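Long-range contact in thioredoxin (PDB 4EUY), which is of unknown function but probably acts as a thiol-disulfide oxidoreductase of the thioredoxin family: residues Q19-F24 with Y49-E54. Sequence-based numbering, arbitrary orientation.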
ATOM      1  N   GLN A  19      -1.350  12.026   7.255  1.00142.20           N
ATOM      2  CA  GLN A  19      -2.261  11.066   7.884  1.00134.18           C
ATOM      3  C   GLN A  19      -2.071   9.600   7.488  1.00125.24           C
ATOM      4  O   GLN A  19      -1.003   9.033   7.674  1.00118.56           O
ATOM      5  CB  GLN A  19      -3.696  11.468   7.606  1.00139.92           C
ATOM      6  CG  GLN A  19      -4.705  10.509   8.194  1.00141.87           C
ATOM      7  CD  GLN A  19      -5.716  11.207   9.075  1.00154.17           C
ATOM      8  OE1 GLN A  19      -5.878  12.425   9.014  1.00154.09           O
ATOM      9  NE2 GLN A  19      -6.403  10.435   9.903  1.00160.86           N
ATOM     10  N   LEU A  20      -3.098   8.964   6.933  1.00117.90           N
ATOM     11  CA  LEU A  20      -2.999   7.556   6.539  1.00107.63           C
ATOM     12  C   LEU A  20      -2.637   7.316   5.098  1.00101.12           C
ATOM     13  O   LEU A  20      -3.326   7.778   4.213  1.00103.30           O
ATOM     14  CB  LEU A  20      -4.345   6.936   6.835  1.00110.88           C
ATOM     15  CG  LEU A  20      -4.500   5.444   7.032  1.00108.32           C
ATOM     16  CD1 LEU A  20      -3.414   4.883   7.913  1.00107.35           C
ATOM     17  CD2 LEU A  20      -5.861   5.115   7.583  1.00108.09           C
ATOM     18  N   VAL A  21      -1.575   6.556   4.890  1.00 98.25           N
ATOM     19  CA  VAL A  21      -0.956   6.385   3.570  1.00 87.36           C
ATOM     20  C   VAL A  21      -0.508   4.969   3.324  1.00 77.06           C
ATOM     21  O   VAL A  21      -0.034   4.308   4.214  1.00 76.72           O
ATOM     22  CB  VAL A  21       0.337   7.172   3.514  1.00 89.19           C
ATOM     23  CG1 VAL A  21       1.073   6.927   2.197  1.00 85.41           C
ATOM     24  CG2 VAL A  21       0.018   8.628   3.751  1.00 93.07           C
ATOM     25  N   LEU A  22      -0.611   4.531   2.096  1.00 71.01           N
ATOM     26  CA  LEU A  22      -0.419   3.149   1.803  1.00 71.34           C
ATOM     27  C   LEU A  22       0.621   3.065   0.686  1.00 69.94           C
ATOM     28  O   LEU A  22       0.454   3.699  -0.369  1.00 67.94           O
ATOM     29  CB  LEU A  22      -1.768   2.535   1.384  1.00 69.91           C
ATOM     30  CG  LEU A  22      -1.650   1.094   0.890  1.00 68.59           C
ATOM     31  CD1 LEU A  22      -3.012   0.499   0.598  1.00 70.07           C
ATOM     32  CD2 LEU A  22      -0.790   1.047  -0.360  1.00 63.12           C
ATOM     33  N   LEU A  23       1.695   2.306   0.905  1.00 68.77           N
ATOM     34  CA  LEU A  23       2.676   2.106  -0.166  1.00 67.94           C
ATOM     35  C   LEU A  23       2.435   0.806  -0.795  1.00 68.41           C
ATOM     36  O   LEU A  23       2.287  -0.218  -0.100  1.00 70.21           O
ATOM     37  CB  LEU A  23       4.083   2.072   0.342  1.00 71.37           C
ATOM     38  CG  LEU A  23       4.695   3.452   0.285  1.00 75.09           C
ATOM     39  CD1 LEU A  23       3.858   4.391   1.148  1.00 76.27           C
ATOM     40  CD2 LEU A  23       6.121   3.315   0.793  1.00 75.82           C
ATOM     41  N   PHE A  24       2.368   0.844  -2.112  1.00 66.51           N
ATOM     42  CA  PHE A  24       2.256  -0.365  -2.882  1.00 66.86           C
ATOM     43  C   PHE A  24       3.564  -0.460  -3.657  1.00 67.93           C
ATOM     44  O   PHE A  24       3.902   0.421  -4.513  1.00 67.24           O
ATOM     45  CB  PHE A  24       1.056  -0.323  -3.826  1.00 67.20           C
ATOM     46  CG  PHE A  24       0.795  -1.631  -4.500  1.00 69.16           C
ATOM     47  CD1 PHE A  24      -0.200  -2.474  -4.051  1.00 71.34           C
ATOM     48  CD2 PHE A  24       1.581  -2.047  -5.554  1.00 72.88           C
ATOM     49  CE1 PHE A  24      -0.413  -3.710  -4.653  1.00 74.09           C
ATOM     50  CE2 PHE A  24       1.359  -3.271  -6.177  1.00 77.55           C
ATOM     51  CZ  PHE A  24       0.369  -4.114  -5.721  1.00 74.07           C
ATOM     52  N   TYR A  49      -9.790   8.872   2.462  1.00124.00           N
ATOM     53  CA  TYR A  49      -8.747   9.386   3.385  1.00121.58           C
ATOM     54  C   TYR A  49      -7.439   8.606   3.430  1.00110.57           C
ATOM     55  O   TYR A  49      -6.566   8.891   4.272  1.00108.70           O
ATOM     56  CB  TYR A  49      -9.298   9.481   4.827  1.00127.51           C
ATOM     57  CG  TYR A  49      -9.666   8.155   5.506  1.00121.67           C
ATOM     58  CD1 TYR A  49      -8.737   7.454   6.258  1.00114.73           C
ATOM     59  CD2 TYR A  49     -10.969   7.642   5.424  1.00124.83           C
ATOM     60  CE1 TYR A  49      -9.082   6.255   6.875  1.00115.71           C
ATOM     61  CE2 TYR A  49     -11.327   6.455   6.045  1.00122.36           C
ATOM     62  CZ  TYR A  49     -10.383   5.755   6.767  1.00118.76           C
ATOM     63  OH  TYR A  49     -10.730   4.561   7.384  1.00119.11           O
ATOM     64  N   VAL A  50      -7.322   7.606   2.561  1.00102.87           N
ATOM     65  CA  VAL A  50      -6.059   6.929   2.367  1.00 94.44           C
ATOM     66  C   VAL A  50      -5.409   7.453   1.123  1.00 91.33           C
ATOM     67  O   VAL A  50      -6.062   7.666   0.089  1.00 89.58           O
ATOM     68  CB  VAL A  50      -6.246   5.435   2.253  1.00 89.17           C
ATOM     69  CG1 VAL A  50      -4.889   4.743   2.164  1.00 81.83           C
ATOM     70  CG2 VAL A  50      -7.059   4.985   3.457  1.00 89.92           C
ATOM     71  N   GLU A  51      -4.117   7.688   1.266  1.00 89.73           N
ATOM     72  CA  GLU A  51      -3.309   8.141   0.174  1.00 92.52           C
ATOM     73  C   GLU A  51      -2.438   7.008  -0.308  1.00 87.32           C
ATOM     74  O   GLU A  51      -1.724   6.364   0.469  1.00 86.94           O
ATOM     75  CB  GLU A  51      -2.450   9.328   0.584  1.00 96.82           C
ATOM     76  CG  GLU A  51      -1.176   9.440  -0.242  1.00 97.93           C
ATOM     77  CD  GLU A  51      -0.695  10.870  -0.488  1.00104.11           C
ATOM     78  OE1 GLU A  51      -1.085  11.759   0.335  1.00104.87           O
ATOM     79  OE2 GLU A  51       0.086  11.059  -1.505  1.00100.70           O
ATOM     80  N   LYS A  52      -2.486   6.777  -1.606  1.00 84.41           N
ATOM     81  CA  LYS A  52      -1.670   5.743  -2.191  1.00 80.65           C
ATOM     82  C   LYS A  52      -0.429   6.349  -2.817  1.00 79.11           C
ATOM     83  O   LYS A  52      -0.474   7.404  -3.514  1.00 79.03           O
ATOM     84  CB  LYS A  52      -2.475   4.995  -3.237  1.00 82.67           C
ATOM     85  CG  LYS A  52      -1.734   3.897  -3.981  1.00 83.18           C
ATOM     86  CD  LYS A  52      -2.660   3.265  -5.033  1.00 87.13           C
ATOM     87  CE  LYS A  52      -3.011   4.229  -6.183  1.00 91.39           C
ATOM     88  NZ  LYS A  52      -1.816   4.932  -6.768  1.00 92.42           N
ATOM     89  N   ILE A  53       0.680   5.675  -2.546  1.00 75.65           N
ATOM     90  CA  ILE A  53       1.908   5.879  -3.300  1.00 76.28           C
ATOM     91  C   ILE A  53       2.381   4.575  -3.862  1.00 74.26           C
ATOM     92  O   ILE A  53       2.496   3.568  -3.137  1.00 73.31           O
ATOM     93  CB  ILE A  53       3.025   6.434  -2.426  1.00 76.71           C
ATOM     94  CG1 ILE A  53       2.542   7.733  -1.784  1.00 81.53           C
ATOM     95  CG2 ILE A  53       4.250   6.701  -3.291  1.00 77.48           C
ATOM     96  CD1 ILE A  53       3.590   8.470  -0.986  1.00 81.50           C
ATOM     97  N   GLU A  54       2.671   4.585  -5.154  1.00 75.78           N
ATOM     98  CA  GLU A  54       3.192   3.378  -5.784  1.00 74.37           C
ATOM     99  C   GLU A  54       4.651   3.528  -6.010  1.00 72.52           C
ATOM    100  O   GLU A  54       5.102   4.545  -6.540  1.00 73.74           O
ATOM    101  CB  GLU A  54       2.527   3.156  -7.116  1.00 77.38           C
ATOM    102  CG  GLU A  54       1.119   2.644  -6.977  1.00 79.34           C
ATOM    103  CD  GLU A  54       0.409   2.545  -8.296  1.00 87.07           C
ATOM    104  OE1 GLU A  54       1.103   2.283  -9.346  1.00 97.21           O
ATOM    105  OE2 GLU A  54      -0.840   2.743  -8.270  1.00 88.91           O
TER
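A parallel strand pair, Leu20-Phe24 beside Val50-Glu54, forms the beta-sheet half of a beta-alpha-beta unit, the chain returning through helix 31-45. Four backbone hydrogen bonds form the ladder, Leu20, Leu22 and Phe24 reaching Glu51 and Ile53. Glu51 N bonds to Leu20 O (3.1 Å) and Leu22 N to Glu51 O (2.7 Å). Further along, Ile53 N meets Leu22 O (2.9 Å) and Phe24 N meets Ile53 O (2.9 Å). On the face of Leu22 and Val50, CB of Leu22 meets CG1 of Val50 at 3.9 Å; helices 31-45 and 93-101 pack on this side, through Val40 and Leu96 against Leu22 and Ile100 against Val50. Such a crossover lies at the heart of the thioredoxin fold, where strand 20-27 runs between 50-57 and the antiparallel 74-79 and leads to the Cys30-Cys33 disulfide, with Phe24 nearby. Just before strand 50-57, chi1 of 65° puts CG of Tyr49 between its backbone N and carbonyl carbon, and from there the ring comes up beside Leu20, whose CD2 reaches the ring edge at CE1, 3.5 Å away. The Tyr49 hydroxyl is hydrogen-bonded to Ile100 O. On the opposite face, CG2 of Val21 runs beside CB of Glu51 (4.1 Å), both side chains pointing the same way, and CD1 of Leu23 approaches CB of Ile53 (4.2 Å).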